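Local atomic coordinates of ankyrin repeat and SOCS box protein 11 (Homo sapiens, PDB entry 4UUC), a protein that serves as the substrate-recognition component of a cullin-5-RING E3 ubiquitin ligase, marking targets such as BIK, DIRAS2 and RPN1 for proteasomal degradation. Residues Arg37-Ser40 with Leu41-Ala44; Gln177-Val180 with Glu181-His184; Gly190-Leu193 with Lys194-Asn197. All coordinates share one frame; numbering follows the deposited sequence.

Interaction 1: residues Arg37-Ser40 with Leu41-Ala44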
loop_
_atom_site.group_PDB
_atom_site.type_symbol
_atom_site.label_atom_id
_atom_site.label_comp_id
_atom_site.label_asym_id
_atom_site.label_seq_id
_atom_site.Cartn_x
_atom_site.Cartn_y
_atom_site.Cartn_z
ATOM N N ARG A 37 -21.985 2.987 2.208
ATOM C CA ARG A 37 -21.835 1.584 1.825
ATOM C C ARG A 37 -20.687 0.903 2.581
ATOM O O ARG A 37 -19.987 0.050 2.034
ATOM C CB ARG A 37 -21.625 1.456 0.314
ATOM C CG ARG A 37 -22.801 1.969 -0.497
ATOM C CD ARG A 37 -22.758 1.480 -1.934
ATOM N NE ARG A 37 -23.909 1.959 -2.694
ATOM C CZ ARG A 37 -25.134 1.448 -2.603
ATOM N NH1 ARG A 37 -25.380 0.436 -1.780
ATOM N NH2 ARG A 37 -26.120 1.952 -3.334
ATOM N N VAL A 38 -20.519 1.284 3.841
ATOM C CA VAL A 38 -19.541 0.651 4.723
ATOM C C VAL A 38 -20.199 -0.485 5.501
ATOM O O VAL A 38 -21.202 -0.278 6.188
ATOM C CB VAL A 38 -18.933 1.667 5.712
ATOM C CG1 VAL A 38 -17.916 0.989 6.628
ATOM C CG2 VAL A 38 -18.286 2.824 4.955
ATOM N N SER A 39 -19.626 -1.680 5.381
ATOM C CA SER A 39 -20.096 -2.857 6.105
ATOM C C SER A 39 -19.309 -3.050 7.402
ATOM O O SER A 39 -18.276 -2.417 7.613
ATOM C CB SER A 39 -19.961 -4.107 5.238
ATOM O OG SER A 39 -18.603 -4.524 5.153
ATOM N N SER A 40 -19.793 -3.938 8.259
ATOM C CA SER A 40 -19.072 -4.281 9.482
ATOM C C SER A 40 -17.701 -4.877 9.157
ATOM O O SER A 40 -16.728 -4.645 9.880
ATOM C CB SER A 40 -19.890 -5.255 10.324
ATOM O OG SER A 40 -21.063 -4.624 10.813
ATOM N N LEU A 41 -17.619 -5.629 8.064
ATOM C CA LEU A 41 -16.340 -6.202 7.642
ATOM C C LEU A 41 -15.336 -5.105 7.299
ATOM O O LEU A 41 -14.161 -5.203 7.660
ATOM C CB LEU A 41 -16.525 -7.135 6.444
ATOM C CG LEU A 41 -15.239 -7.786 5.920
ATOM C CD1 LEU A 41 -14.571 -8.634 7.002
ATOM C CD2 LEU A 41 -15.519 -8.621 4.684
ATOM N N HIS A 42 -15.793 -4.067 6.598
ATOM C CA HIS A 42 -14.944 -2.909 6.313
ATOM C C HIS A 42 -14.344 -2.360 7.607
ATOM O O HIS A 42 -13.144 -2.088 7.673
ATOM C CB HIS A 42 -15.724 -1.796 5.600
ATOM C CG HIS A 42 -15.922 -2.024 4.134
ATOM N ND1 HIS A 42 -17.171 -2.179 3.569
ATOM C CD2 HIS A 42 -15.038 -2.099 3.111
ATOM C CE1 HIS A 42 -17.047 -2.349 2.265
ATOM N NE2 HIS A 42 -15.762 -2.305 1.960
ATOM N N GLU A 43 -15.174 -2.212 8.640
ATOM C CA GLU A 43 -14.717 -1.617 9.891
ATOM C C GLU A 43 -13.769 -2.542 10.663
ATOM O O GLU A 43 -12.780 -2.074 11.227
ATOM C CB GLU A 43 -15.915 -1.225 10.762
ATOM C CG GLU A 43 -16.861 -0.269 10.035
ATOM C CD GLU A 43 -17.387 0.880 10.883
ATOM O OE1 GLU A 43 -16.694 1.317 11.827
ATOM O OE2 GLU A 43 -18.507 1.357 10.590
ATOM N N ALA A 44 -14.051 -3.842 10.685
ATOM C CA ALA A 44 -13.137 -4.791 11.328
ATOM C C ALA A 44 -11.764 -4.757 10.660
ATOM O O ALA A 44 -10.737 -4.775 11.331
ATOM C CB ALA A 44 -13.699 -6.206 11.287
#

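Interaction 2: residues Gln177-Val180 with Glu181-His184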
loop_
_atom_site.group_PDB
_atom_site.type_symbol
_atom_site.label_atom_id
_atom_site.label_comp_id
_atom_site.label_asym_id
_atom_site.label_seq_id
_atom_site.Cartn_x
_atom_site.Cartn_y
_atom_site.Cartn_z
ATOM N N GLN A 177 13.149 13.720 -0.884
ATOM C CA GLN A 177 13.064 13.334 0.523
ATOM C C GLN A 177 14.432 13.460 1.195
ATOM O O GLN A 177 15.319 14.142 0.682
ATOM C CB GLN A 177 12.532 11.905 0.672
ATOM C CG GLN A 177 11.320 11.571 -0.186
ATOM C CD GLN A 177 10.226 12.614 -0.119
ATOM O OE1 GLN A 177 9.966 13.197 0.936
ATOM N NE2 GLN A 177 9.576 12.857 -1.252
ATOM N N SER A 178 14.593 12.795 2.337
ATOM C CA SER A 178 15.775 12.968 3.178
ATOM C C SER A 178 16.476 11.652 3.527
ATOM O O SER A 178 17.248 11.598 4.490
ATOM C CB SER A 178 15.382 13.693 4.470
ATOM O OG SER A 178 14.814 14.959 4.184
ATOM N N ASN A 179 16.225 10.603 2.745
ATOM C CA ASN A 179 16.790 9.282 3.031
ATOM C C ASN A 179 17.906 8.884 2.073
ATOM O O ASN A 179 17.666 8.593 0.899
ATOM C CB ASN A 179 15.705 8.210 2.997
ATOM C CG ASN A 179 16.150 6.924 3.665
ATOM O OD1 ASN A 179 16.928 6.158 3.101
ATOM N ND2 ASN A 179 15.664 6.687 4.882
ATOM N N VAL A 180 19.124 8.855 2.604
ATOM C CA VAL A 180 20.318 8.515 1.843
ATOM C C VAL A 180 20.364 7.033 1.475
ATOM O O VAL A 180 20.789 6.684 0.372
ATOM C CB VAL A 180 21.594 8.899 2.638
ATOM C CG1 VAL A 180 22.857 8.269 2.035
ATOM C CG2 VAL A 180 21.740 10.411 2.703
ATOM N N GLU A 181 19.934 6.162 2.387
ATOM C CA GLU A 181 19.964 4.723 2.127
ATOM C C GLU A 181 19.174 4.373 0.859
ATOM O O GLU A 181 19.609 3.538 0.064
ATOM C CB GLU A 181 19.432 3.943 3.332
ATOM C CG GLU A 181 20.452 3.879 4.472
ATOM C CD GLU A 181 20.033 2.986 5.634
ATOM O OE1 GLU A 181 18.843 2.998 6.018
ATOM O OE2 GLU A 181 20.909 2.269 6.163
ATOM N N VAL A 182 18.041 5.036 0.659
ATOM C CA VAL A 182 17.220 4.809 -0.528
ATOM C C VAL A 182 17.956 5.221 -1.812
ATOM O O VAL A 182 17.881 4.523 -2.824
ATOM C CB VAL A 182 15.881 5.566 -0.414
ATOM C CG1 VAL A 182 15.121 5.558 -1.743
ATOM C CG2 VAL A 182 15.029 4.955 0.685
ATOM N N ILE A 183 18.662 6.348 -1.768
ATOM C CA ILE A 183 19.443 6.808 -2.915
ATOM C C ILE A 183 20.463 5.748 -3.340
ATOM O O ILE A 183 20.559 5.407 -4.524
ATOM C CB ILE A 183 20.180 8.136 -2.605
ATOM C CG1 ILE A 183 19.179 9.251 -2.284
ATOM C CG2 ILE A 183 21.072 8.558 -3.773
ATOM C CD1 ILE A 183 18.306 9.690 -3.458
ATOM N N HIS A 184 21.223 5.218 -2.386
ATOM C CA HIS A 184 22.262 4.243 -2.727
ATOM C C HIS A 184 21.665 2.907 -3.175
ATOM O O HIS A 184 22.207 2.252 -4.067
ATOM C CB HIS A 184 23.214 4.034 -1.546
ATOM C CG HIS A 184 24.095 5.214 -1.275
ATOM N ND1 HIS A 184 24.876 5.794 -2.252
ATOM C CD2 HIS A 184 24.314 5.926 -0.145
ATOM C CE1 HIS A 184 25.541 6.812 -1.734
ATOM N NE2 HIS A 184 25.218 6.913 -0.457
HETATM O O HOH W 1 17.726 5.233 6.660
#

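Interaction 3: residues Gly190-Leu193 with Lys194-Asn197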
loop_
_atom_site.group_PDB
_atom_site.type_symbol
_atom_site.label_atom_id
_atom_site.label_comp_id
_atom_site.label_asym_id
_atom_site.label_seq_id
_atom_site.Cartn_x
_atom_site.Cartn_y
_atom_site.Cartn_z
ATOM N N GLY A 190 20.745 0.084 -10.390
ATOM C CA GLY A 190 20.849 0.540 -11.766
ATOM C C GLY A 190 20.017 1.748 -12.152
ATOM O O GLY A 190 19.752 1.960 -13.337
ATOM N N ALA A 191 19.610 2.547 -11.172
ATOM C CA ALA A 191 18.840 3.750 -11.463
ATOM C C ALA A 191 19.633 4.692 -12.363
ATOM O O ALA A 191 20.847 4.836 -12.213
ATOM C CB ALA A 191 18.449 4.453 -10.183
ATOM N N ASN A 192 18.937 5.316 -13.305
ATOM C CA ASN A 192 19.540 6.294 -14.202
ATOM C C ASN A 192 19.600 7.664 -13.535
ATOM O O ASN A 192 18.580 8.338 -13.396
ATOM C CB ASN A 192 18.745 6.365 -15.509
ATOM C CG ASN A 192 19.431 7.207 -16.571
ATOM O OD1 ASN A 192 20.043 8.234 -16.275
ATOM N ND2 ASN A 192 19.325 6.774 -17.819
ATOM N N LEU A 193 20.795 8.080 -13.130
ATOM C CA LEU A 193 20.946 9.320 -12.369
ATOM C C LEU A 193 20.858 10.573 -13.233
ATOM O O LEU A 193 20.746 11.680 -12.709
ATOM C CB LEU A 193 22.282 9.319 -11.612
ATOM C CG LEU A 193 22.234 8.782 -10.176
ATOM C CD1 LEU A 193 21.948 7.287 -10.160
ATOM C CD2 LEU A 193 23.523 9.094 -9.426
ATOM N N LYS A 194 20.900 10.406 -14.551
ATOM C CA LYS A 194 20.960 11.552 -15.454
ATOM C C LYS A 194 19.595 11.951 -16.023
ATOM O O LYS A 194 19.371 13.125 -16.324
ATOM C CB LYS A 194 21.934 11.256 -16.600
ATOM C CG LYS A 194 23.376 11.022 -16.148
ATOM C CD LYS A 194 24.036 12.302 -15.649
ATOM C CE LYS A 194 25.418 12.036 -15.057
ATOM N NZ LYS A 194 26.417 11.591 -16.069
ATOM N N ARG A 195 18.673 11.000 -16.157
ATOM C CA ARG A 195 17.443 11.283 -16.893
ATOM C C ARG A 195 16.565 12.312 -16.182
ATOM O O ARG A 195 16.515 12.378 -14.948
ATOM C CB ARG A 195 16.649 10.000 -17.148
ATOM C CG ARG A 195 16.192 9.267 -15.916
ATOM C CD ARG A 195 15.320 8.086 -16.305
ATOM N NE ARG A 195 14.017 8.515 -16.803
ATOM C CZ ARG A 195 13.071 7.692 -17.243
ATOM N NH1 ARG A 195 13.280 6.380 -17.264
ATOM N NH2 ARG A 195 11.915 8.182 -17.669
ATOM N N ARG A 196 15.884 13.120 -16.987
ATOM C CA ARG A 196 15.088 14.231 -16.487
ATOM C C ARG A 196 13.603 13.894 -16.499
ATOM O O ARG A 196 13.153 13.074 -17.304
ATOM C CB ARG A 196 15.363 15.484 -17.323
ATOM C CG ARG A 196 16.845 15.820 -17.405
ATOM C CD ARG A 196 17.117 17.124 -18.137
ATOM N NE ARG A 196 18.500 17.555 -17.937
ATOM C CZ ARG A 196 18.932 18.243 -16.881
ATOM N NH1 ARG A 196 18.090 18.597 -15.917
ATOM N NH2 ARG A 196 20.210 18.582 -16.788
ATOM N N ASN A 197 12.855 14.529 -15.599
ATOM C CA ASN A 197 11.420 14.291 -15.477
ATOM C C ASN A 197 10.600 15.314 -16.265
ATOM O O ASN A 197 11.135 16.032 -17.107
ATOM C CB ASN A 197 11.009 14.286 -13.996
ATOM C CG ASN A 197 11.125 15.656 -13.327
ATOM O OD1 ASN A 197 11.455 16.660 -13.956
ATOM N ND2 ASN A 197 10.847 15.690 -12.027
HETATM O O HOH W 2 17.705 11.606 -12.627
#

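Interaction 1: residues Arg37-Ser40 with Leu41-Ala44
Leu41 starts the contact by laying its CB beside the hydroxyl of Ser39, with 3.6 Å from Leu41 CB to Ser39 OG. The rest of the Leu41 side chain runs off to Ala53 and Leu57 of helix 50-58 and to Pro73.

His42 carries the contact. Its backbone N donates to Ser39 OG at 3.2 Å. The hydroxyl is placed for this by a chi1 of 75°, between the backbone N and the carbonyl carbon of Ser39. In return, Ser39 N donates to His42 ND1 at 3.1 Å. This bond is nearly straight (174°), and the donor meets the edge of the imidazole close to the ring plane. The ring swings back to Ser39 because CG lies beside the backbone N (chi1 -79°). On its far side NE2 bonds to Gly65 O, so the ring is held at both nitrogens. This is consistent with a neutral imidazole protonated on NE2. Val38 CG1 rests on the base of the side chain, 3.7 Å from His42 CB. A leucine here would probably leave Ser39 N and Gly65 O without their mates and break the link between the helix start and the loop holding Gly65.

Glu43 N bonds to Ser39 O at 3.3 Å. The Glu43 side chain passes Val38 at about a right angle, with CG 3.8 Å from Val38 CG1. Its carboxylate goes on to a salt bridge with Arg5.

Ala44 N closes the turn on Ser40 O at 2.9 Å.

The reciprocal bonds of Ser39 and His42 make a capping box at the start of helix 40-46. The Ser39-Ser40-Leu41-His42 sequence stands where ankyrin repeats carry their TPLH motif, here in the second repeat.

Interaction 2: residues Gln177-Val180 with Glu181-His184
Val180 O accepts from His184 N at 3.2 Å, almost head-on, an i to i+4 bond in the opening turn of helix 180-188. The loop residue before it, Asn179, caps that turn with its side chain. CG is anti to the backbone N (chi1 -164°), which carries the amide forward over the helix start. Asn179 OD1 accepts from Val182 N at 2.9 Å, and the donor lies in the plane of the amide carbonyl. The same oxygen is 3.3 Å from Val182 CG2, and the two side chains cross at about a right angle.

The other end of the amide is bridged by a water. It accepts from Asn179 ND2 at 3.1 Å and donates to Glu181 OE1 at 2.6 Å. With both ends engaged, the amide is probably held in this rotation.

Across the first turn, Val180 and His184 lie alongside each other and point the same way. Val180 CG1 is 3.5 Å from His184 CD2. His184 ND1 bonds to Arg220 at the end of helix 212-220, and Ile183 packs on Ala174 and Leu217.

The arrangement is an asparagine N-cap, at the second helix of the sixth ankyrin repeat.

Interaction 3: residues Gly190-Leu193 with Lys194-Asn197
Asn192 reaches over the following turn and grips two backbone N-H groups with one oxygen. With chi1 at -171°, the amide points away from the Asn192 backbone N and comes to lie beside the N-H groups of Lys194 and Arg195. Asn192 OD1 accepts from Lys194 N at 2.9 Å, with the donor in the carbonyl plane. It also accepts from Arg195 N at 3.1 Å, but here the donor stands well above that plane. The second bond is also the more bent. The bond to Lys194 N makes this an Asx turn.

Arg195 comes back across Asn192 with its aliphatic part. Its chi1 of 61° places CG between its own backbone N and carbonyl carbon. Arg195 CG then sits 3.6 Å from Asn192 O, and Arg195 CD is 3.9 Å from Asn192 CB. The two side chains cross at about a right angle, and the guanidinium plane is turned 81° from the amide plane. The methylenes do the touching.

Lys194 keeps its CB near the amide, 3.6 Å from Asn192 OD1. Bends at chi2 and chi4 then lead its chain away, and NZ makes a weak bond to Gly222 O. A water lies 2.7 Å from Arg195 O and probably donates to it, with a weak bond to Leu193 O.

The turn follows a Schellman motif that ends helix 180-188, with Gly190 at positive phi. Leu193 folds back on Thr187 of that helix and on Leu171 of helix 170-175. Arg195 lies on Thr169, just before helix 170-175.

The three contacts come in series along one ankyrin repeat domain, which is built of paired helices without strands. Interaction 1 lies in the second repeat, at the start of helix 40-46. Interactions 2 and 3 both belong to the sixth repeat and bracket helix 180-188, one at its beginning and the other in the loop after its end. Their centres are about 15 Å apart and they do not touch. Interaction 1 lies on the opposite side of the chain's centre, about 38 Å from interaction 2 and about 43 Å from interaction 3, centre to centre. Thus local side-chain caps and turns recur in the second and the sixth repeats, in a protein that recognises ubiquitination substrates.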